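Local atomic coordinates of glycosyltransferase Gtf1 (Streptococcus pneumoniae, PDB entry 4PQG), a protein that belongs to the GT-B clan of glycosyltransferases and joins two Rossmann-like domains to an added antiparallel beta-sheet domain. Residues A[186-190]-A[191-195]; A[325-328]-A[329-332]; A[268-271]-A[272-276]. All coordinates share one frame; numbering follows the deposited sequence.

In the fold
The three contacts are local structures in different sheets or domains. Contact 1 is a surface hairpin in the long antiparallel sheet, contact 2 leads into a middle strand of the six-stranded parallel sheet, and contact 3 forms a short helix between two strands of the seven-stranded parallel sheet. Contacts 1 and 2 lie on opposite sides of the chain's centre, their own centres about 52 Å apart. Only contact 3 comes near the bound ligands, the side chain of Tyr270 lying about 7 Å from the bound NAG. Contact 1, without a buried residue, relies on backbone pairing and polar side chains; contacts 2 and 3, partly buried, use hydroxyls on backbone carbonyls, and contact 3 adds aromatic packing.

Contact 1 (A[186-190]-A[191-195])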
loop_
_atom_site.group_PDB
_atom_site.type_symbol
_atom_site.label_atom_id
_atom_site.label_comp_id
_atom_site.label_asym_id
_atom_site.label_seq_id
_atom_site.Cartn_x
_atom_site.Cartn_y
_atom_site.Cartn_z
ATOM N N LEU A 186 3.866 27.648 -3.415
ATOM C CA LEU A 186 5.135 28.138 -3.932
ATOM C C LEU A 186 6.180 27.087 -3.597
ATOM O O LEU A 186 6.330 26.711 -2.438
ATOM C CB LEU A 186 5.467 29.516 -3.356
ATOM C CG LEU A 186 4.406 30.590 -3.644
ATOM C CD1 LEU A 186 4.911 31.948 -3.148
ATOM C CD2 LEU A 186 4.044 30.657 -5.129
ATOM N N MET A 187 6.873 26.607 -4.635
ATOM C CA MET A 187 7.808 25.501 -4.527
ATOM C C MET A 187 9.245 25.986 -4.474
ATOM O O MET A 187 9.601 26.991 -5.090
ATOM C CB MET A 187 7.647 24.554 -5.727
ATOM C CG MET A 187 6.236 24.030 -5.929
ATOM S SD MET A 187 5.665 22.973 -4.579
ATOM C CE MET A 187 6.966 21.731 -4.571
ATOM N N ASN A 188 10.079 25.255 -3.747
ATOM C CA ASN A 188 11.513 25.512 -3.777
ATOM C C ASN A 188 12.253 24.183 -3.702
ATOM O O ASN A 188 12.281 23.517 -2.658
ATOM C CB ASN A 188 11.932 26.485 -2.664
ATOM C CG ASN A 188 13.440 26.722 -2.620
ATOM O OD1 ASN A 188 14.170 26.369 -3.542
ATOM N ND2 ASN A 188 13.904 27.322 -1.537
ATOM N N GLN A 189 12.806 23.798 -4.848
ATOM C CA GLN A 189 13.537 22.538 -5.008
ATOM C C GLN A 189 12.769 21.338 -4.434
ATOM O O GLN A 189 13.305 20.560 -3.646
ATOM C CB GLN A 189 14.960 22.657 -4.429
ATOM C CG GLN A 189 15.883 23.619 -5.191
ATOM C CD GLN A 189 16.029 23.289 -6.683
ATOM O OE1 GLN A 189 16.191 22.123 -7.073
ATOM N NE2 GLN A 189 15.982 24.322 -7.524
ATOM N N GLY A 190 11.500 21.211 -4.821
ATOM C CA GLY A 190 10.640 20.132 -4.322
ATOM C C GLY A 190 9.996 20.348 -2.961
ATOM O O GLY A 190 9.148 19.560 -2.526
ATOM N N LYS A 191 10.384 21.400 -2.262
ATOM C CA LYS A 191 9.766 21.661 -0.970
ATOM C C LYS A 191 8.546 22.565 -1.192
ATOM O O LYS A 191 8.642 23.574 -1.878
ATOM C CB LYS A 191 10.780 22.294 -0.014
ATOM C CG LYS A 191 10.261 22.526 1.397
ATOM C CD LYS A 191 11.316 23.213 2.258
ATOM C CE LYS A 191 10.675 23.877 3.471
ATOM N NZ LYS A 191 11.553 24.940 4.038
ATOM N N GLU A 192 7.415 22.181 -0.609
ATOM C CA GLU A 192 6.201 23.010 -0.610
ATOM C C GLU A 192 6.342 24.028 0.524
ATOM O O GLU A 192 6.084 23.730 1.693
ATOM C CB GLU A 192 4.946 22.141 -0.420
ATOM C CG GLU A 192 4.742 21.082 -1.503
ATOM C CD GLU A 192 3.725 20.001 -1.118
ATOM O OE1 GLU A 192 2.982 20.173 -0.138
ATOM O OE2 GLU A 192 3.683 18.947 -1.787
ATOM N N GLU A 193 6.770 25.230 0.181
ATOM C CA GLU A 193 7.168 26.191 1.203
ATOM C C GLU A 193 6.019 27.062 1.697
ATOM O O GLU A 193 5.874 27.294 2.889
ATOM C CB GLU A 193 8.338 27.050 0.703
ATOM C CG GLU A 193 9.659 26.290 0.668
ATOM C CD GLU A 193 10.886 27.184 0.543
ATOM O OE1 GLU A 193 10.756 28.379 0.165
ATOM O OE2 GLU A 193 11.994 26.678 0.815
ATOM N N VAL A 194 5.195 27.529 0.772
ATOM C CA VAL A 194 4.138 28.482 1.099
ATOM C C VAL A 194 2.861 28.048 0.391
ATOM O O VAL A 194 2.891 27.723 -0.801
ATOM C CB VAL A 194 4.555 29.898 0.633
ATOM C CG1 VAL A 194 3.409 30.883 0.731
ATOM C CG2 VAL A 194 5.770 30.412 1.409
ATOM N N TYR A 195 1.745 28.034 1.123
ATOM C CA TYR A 195 0.444 27.716 0.552
ATOM C C TYR A 195 -0.414 28.950 0.654
ATOM O O TYR A 195 -0.846 29.328 1.755
ATOM C CB TYR A 195 -0.250 26.584 1.316
ATOM C CG TYR A 195 0.577 25.332 1.468
ATOM C CD1 TYR A 195 0.284 24.191 0.711
ATOM C CD2 TYR A 195 1.643 25.268 2.387
ATOM C CE1 TYR A 195 1.023 23.034 0.839
ATOM C CE2 TYR A 195 2.392 24.102 2.529
ATOM C CZ TYR A 195 2.071 22.989 1.746
ATOM O OH TYR A 195 2.769 21.821 1.861
#
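The carboxamide of Asn188 and the carboxylate of Glu193 stand nearly perpendicular, their planes 81° apart. Asn188 ND2 donates to Glu193 OE2 over 3.1 Å, arriving from above the carboxylate plane, while the acceptor itself is tilted from the amide plane. The methylene of Asn188 also packs on this group, its CB 3.4 Å from Glu193 CD. Asn188 places its amide there by holding CG anti to the backbone N (chi1 177°). Lys191 NZ adds a long salt bridge to the same OE2.

Met187 and Glu192 run side by side on the other face of the hairpin. Bends at chi2 and chi3 curl the methionine so that its SD lies 3.7 Å from Glu192 CG, a flexible thioether matched to an aliphatic stem. The acid end of Glu192 turns to two tyrosines: OE1 accepts from Tyr195 OH on its anti lone pair and hydrogen-bonds Tyr74 OH.

At the tip of the hairpin a type I' turn from Asn188 to Lys191 joins the strands, and in it Gly190 takes a positive phi that would press a CB against the preceding carbonyl. Asn188 N reaches Lys191 O at 2.9 Å, and Lys191 N returns the bond to Asn188 O. Farther along, Glu193 and Val194 both face Leu186 in a classic beta bulge: Leu186 O accepts from Glu193 N, and Leu186 N donates to Val194 O at 2.8 Å. Leu186 CB meets Val194 CB at 4.1 Å.

At the bulge Glu193 lies within range of Asn188 and, more weakly, Lys191, whose donors would be expected to favour its charged form at this surface.

Contact 2 (A[325-328]-A[329-332]); sequences GRKP and FSLI
Ser330 folds its hydroxyl back onto the carbonyl of Lys327, OG donating to Lys327 O at 2.7 Å. What makes this possible is a chi1 of 65°, which sets OG between the serine's own N and carbonyl carbon. Ser330 N also donates to Lys327 O, at 3.2 Å, and the two donors come from the same face of the carbonyl plane. One oxygen is therefore gripped twice by a single residue, and the small hydroxyl of serine suits a place where the side chain must turn back on the main chain.

The backbone bond closes a type II beta turn from Lys327 to Ser330. Pro328 occupies its first corner, where the ring fixes phi close to the value needed. Phe329 takes the second corner with a positive phi of 66°, a region more often left to glycine or asparagine; its CB consequently comes within 3.0 Å of Pro328 O. With chi1 at -55°, CG lies beside the residue's own N, and the ring leans obliquely toward Pro328 C, with CD2 3.8 Å from Pro328 CB. Lys327 sends an extended chain away from the turn, yet its CB still rests 3.7 Å from Ser330 OG.

Around the turn, Phe329 N bonds Glu403 OE1, and the phenylalanine ring meets Tyr473 of helix 458-474. Arg326 reaches the carbonyls of Tyr402 and Ser424. The chain then enters strand 330-334, which runs parallel between strands 361-365 and 404-406, Leu331 contacting side chains of both neighbours.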
loop_
_atom_site.group_PDB
_atom_site.type_symbol
_atom_site.label_atom_id
_atom_site.label_comp_id
_atom_site.label_asym_id
_atom_site.label_seq_id
_atom_site.Cartn_x
_atom_site.Cartn_y
_atom_site.Cartn_z
ATOM N N GLY A 325 -9.204 -26.553 -10.672
ATOM C CA GLY A 325 -8.110 -27.399 -10.221
ATOM C C GLY A 325 -6.798 -26.651 -10.091
ATOM O O GLY A 325 -6.650 -25.530 -10.580
ATOM N N ARG A 326 -5.850 -27.284 -9.417
ATOM C CA ARG A 326 -4.558 -26.684 -9.144
ATOM C C ARG A 326 -3.516 -27.401 -9.973
ATOM O O ARG A 326 -3.463 -28.638 -9.980
ATOM C CB ARG A 326 -4.232 -26.813 -7.658
ATOM C CG ARG A 326 -5.378 -26.443 -6.744
ATOM C CD ARG A 326 -5.097 -26.810 -5.299
ATOM N NE ARG A 326 -6.210 -26.416 -4.441
ATOM C CZ ARG A 326 -6.252 -25.285 -3.743
ATOM N NH1 ARG A 326 -5.223 -24.437 -3.785
ATOM N NH2 ARG A 326 -7.313 -25.005 -2.987
ATOM N N LYS A 327 -2.694 -26.637 -10.683
ATOM C CA LYS A 327 -1.631 -27.217 -11.490
ATOM C C LYS A 327 -0.693 -28.080 -10.622
ATOM O O LYS A 327 -0.256 -27.639 -9.554
ATOM C CB LYS A 327 -0.868 -26.118 -12.224
ATOM C CG LYS A 327 0.294 -26.621 -13.057
ATOM C CD LYS A 327 0.741 -25.582 -14.059
ATOM C CE LYS A 327 2.008 -26.039 -14.758
ATOM N NZ LYS A 327 2.425 -25.073 -15.804
ATOM N N PRO A 328 -0.410 -29.328 -11.058
ATOM C CA PRO A 328 0.463 -30.182 -10.254
ATOM C C PRO A 328 1.854 -29.582 -10.097
ATOM O O PRO A 328 2.414 -29.068 -11.058
ATOM C CB PRO A 328 0.515 -31.501 -11.060
ATOM C CG PRO A 328 -0.745 -31.495 -11.862
ATOM C CD PRO A 328 -0.957 -30.048 -12.229
ATOM N N PHE A 329 2.391 -29.647 -8.881
ATOM C CA PHE A 329 3.746 -29.177 -8.577
ATOM C C PHE A 329 3.910 -27.654 -8.739
ATOM O O PHE A 329 5.026 -27.157 -8.845
ATOM C CB PHE A 329 4.794 -29.919 -9.422
ATOM C CG PHE A 329 4.735 -31.426 -9.302
ATOM C CD1 PHE A 329 5.276 -32.079 -8.192
ATOM C CD2 PHE A 329 4.153 -32.191 -10.306
ATOM C CE1 PHE A 329 5.232 -33.467 -8.088
ATOM C CE2 PHE A 329 4.107 -33.579 -10.211
ATOM C CZ PHE A 329 4.650 -34.216 -9.102
ATOM N N SER A 330 2.804 -26.918 -8.771
ATOM C CA SER A 330 2.889 -25.459 -8.943
ATOM C C SER A 330 3.096 -24.723 -7.612
ATOM O O SER A 330 2.367 -24.949 -6.646
ATOM C CB SER A 330 1.665 -24.920 -9.696
ATOM O OG SER A 330 0.483 -25.109 -8.949
ATOM N N LEU A 331 4.088 -23.833 -7.590
ATOM C CA LEU A 331 4.413 -23.033 -6.409
ATOM C C LEU A 331 4.123 -21.544 -6.660
ATOM O O LEU A 331 4.204 -21.069 -7.789
ATOM C CB LEU A 331 5.885 -23.244 -6.001
ATOM C CG LEU A 331 6.365 -24.703 -5.846
ATOM C CD1 LEU A 331 7.872 -24.777 -5.638
ATOM C CD2 LEU A 331 5.640 -25.422 -4.724
ATOM N N ILE A 332 3.774 -20.824 -5.600
ATOM C CA ILE A 332 3.452 -19.399 -5.719
ATOM C C ILE A 332 4.043 -18.597 -4.542
ATOM O O ILE A 332 4.184 -19.126 -3.436
ATOM C CB ILE A 332 1.911 -19.181 -5.904
ATOM C CG1 ILE A 332 1.571 -17.685 -6.058
ATOM C CG2 ILE A 332 1.124 -19.833 -4.777
ATOM C CD1 ILE A 332 0.087 -17.415 -6.227
#

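Contact 3 (A[268-271]-A[272-276]); sequences NYYD and YQFTN
Tyr272 meets the preceding loop through a water that accepts from its backbone N and donates to Asn268 O and Gln273 OE1, serving an N-H of the first helical turn.

Gln273 bends sharply at chi2 (92°), which turns its amide back along the chain. NE2 donates to Tyr269 O at 2.8 Å, with the bond close to both the carbonyl and the amide planes, and also lies 3.4 Å from Tyr270 CD1.

Phe274 N makes the helical bond to Tyr270 O, again 2.8 Å; Tyr270 is the N-cap residue. The phenylalanine ring receives Tyr270 CB over one face, 3.7 Å from its centroid, a CH-pi contact, while the ring planes lie 21° apart but are displaced, so that they hardly overlap. Trp266 and Phe298 meet the Phe274 ring edge-to-face, and Tyr270 OH hydrogen-bonds the backbone O of Val248 and the backbone N of His250.

Thr275 doubles its hold on Asp271 O: N at 3.0 Å and OG1 at 2.7 Å approach from opposite faces of the carbonyl plane. Asn276 repeats the pattern on Tyr272 O, N and ND2 each at 3.1 Å, and its ND2 lies over one face of the Tyr272 ring.

Short polar side chains that return to the backbone thus reinforce a helix of barely more than one turn, and each end of the largely buried amide of Gln273 has a partner, Tyr269 O for NE2 and the water for OE1.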
loop_
_atom_site.group_PDB
_atom_site.type_symbol
_atom_site.label_atom_id
_atom_site.label_comp_id
_atom_site.label_asym_id
_atom_site.label_seq_id
_atom_site.Cartn_x
_atom_site.Cartn_y
_atom_site.Cartn_z
ATOM N N ASN A 268 11.469 3.105 13.082
ATOM C CA ASN A 268 11.328 4.549 12.835
ATOM C C ASN A 268 9.878 4.997 12.596
ATOM O O ASN A 268 9.506 6.086 12.983
ATOM C CB ASN A 268 12.192 5.018 11.648
ATOM C CG ASN A 268 13.686 4.855 11.886
ATOM O OD1 ASN A 268 14.158 4.683 13.014
ATOM N ND2 ASN A 268 14.441 4.930 10.808
ATOM N N TYR A 269 9.072 4.165 11.947
ATOM C CA TYR A 269 7.678 4.535 11.683
ATOM C C TYR A 269 6.794 4.577 12.935
ATOM O O TYR A 269 5.618 4.909 12.830
ATOM C CB TYR A 269 7.029 3.610 10.653
ATOM C CG TYR A 269 7.719 3.574 9.302
ATOM C CD1 TYR A 269 8.218 4.739 8.710
ATOM C CD2 TYR A 269 7.845 2.376 8.610
ATOM C CE1 TYR A 269 8.846 4.696 7.470
ATOM C CE2 TYR A 269 8.460 2.320 7.371
ATOM C CZ TYR A 269 8.957 3.478 6.807
ATOM O OH TYR A 269 9.577 3.406 5.582
ATOM N N TYR A 270 7.344 4.215 14.097
ATOM C CA TYR A 270 6.543 4.192 15.338
ATOM C C TYR A 270 7.164 4.944 16.505
ATOM O O TYR A 270 6.511 5.146 17.548
ATOM C CB TYR A 270 6.163 2.743 15.722
ATOM C CG TYR A 270 5.192 2.208 14.701
ATOM C CD1 TYR A 270 3.912 2.742 14.623
ATOM C CD2 TYR A 270 5.566 1.250 13.767
ATOM C CE1 TYR A 270 3.017 2.319 13.660
ATOM C CE2 TYR A 270 4.668 0.814 12.793
ATOM C CZ TYR A 270 3.404 1.370 12.747
ATOM O OH TYR A 270 2.469 0.999 11.804
ATOM N N ASP A 271 8.415 5.366 16.324
ATOM C CA ASP A 271 9.153 6.020 17.386
ATOM C C ASP A 271 8.391 7.209 17.957
ATOM O O ASP A 271 8.330 7.397 19.191
ATOM C CB ASP A 271 10.522 6.482 16.887
ATOM C CG ASP A 271 11.312 7.163 17.961
ATOM O OD1 ASP A 271 11.670 6.475 18.947
ATOM O OD2 ASP A 271 11.554 8.387 17.837
ATOM N N TYR A 272 7.829 8.022 17.064
ATOM C CA TYR A 272 7.084 9.199 17.506
ATOM C C TYR A 272 5.844 8.793 18.309
ATOM O O TYR A 272 5.601 9.306 19.409
ATOM C CB TYR A 272 6.672 10.111 16.326
ATOM C CG TYR A 272 5.933 11.327 16.849
ATOM C CD1 TYR A 272 6.637 12.415 17.357
ATOM C CD2 TYR A 272 4.533 11.355 16.906
ATOM C CE1 TYR A 272 5.981 13.518 17.873
ATOM C CE2 TYR A 272 3.864 12.459 17.420
ATOM C CZ TYR A 272 4.599 13.528 17.906
ATOM O OH TYR A 272 3.975 14.626 18.420
ATOM N N GLN A 273 5.053 7.888 17.738
ATOM C CA GLN A 273 3.806 7.466 18.361
ATOM C C GLN A 273 4.018 6.792 19.726
ATOM O O GLN A 273 3.223 7.000 20.652
ATOM C CB GLN A 273 2.988 6.563 17.433
ATOM C CG GLN A 273 2.712 7.143 16.054
ATOM C CD GLN A 273 3.767 6.736 15.028
ATOM O OE1 GLN A 273 4.950 7.075 15.148
ATOM N NE2 GLN A 273 3.338 6.002 14.018
ATOM N N PHE A 274 5.104 6.026 19.854
ATOM C CA PHE A 274 5.419 5.282 21.079
ATOM C C PHE A 274 5.972 6.228 22.154
ATOM O O PHE A 274 5.598 6.130 23.335
ATOM C CB PHE A 274 6.413 4.125 20.784
ATOM C CG PHE A 274 5.828 2.999 19.954
ATOM C CD1 PHE A 274 4.459 2.933 19.685
ATOM C CD2 PHE A 274 6.646 1.980 19.478
ATOM C CE1 PHE A 274 3.928 1.885 18.946
ATOM C CE2 PHE A 274 6.127 0.917 18.748
ATOM C CZ PHE A 274 4.763 0.869 18.470
ATOM N N THR A 275 6.825 7.167 21.742
ATOM C CA THR A 275 7.336 8.226 22.632
ATOM C C THR A 275 6.176 9.003 23.259
ATOM O O THR A 275 6.183 9.293 24.459
ATOM C CB THR A 275 8.268 9.193 21.860
ATOM O OG1 THR A 275 9.406 8.462 21.384
ATOM C CG2 THR A 275 8.744 10.345 22.748
ATOM N N ASN A 276 5.161 9.282 22.448
ATOM C CA ASN A 276 4.009 10.071 22.876
ATOM C C ASN A 276 2.725 9.245 23.019
ATOM O O ASN A 276 1.640 9.696 22.651
ATOM C CB ASN A 276 3.809 11.223 21.880
ATOM C CG ASN A 276 5.001 12.154 21.841
ATOM O OD1 ASN A 276 5.208 12.945 22.762
ATOM N ND2 ASN A 276 5.809 12.053 20.784
HETATM O O HOH W 1 7.444 7.611 14.104
#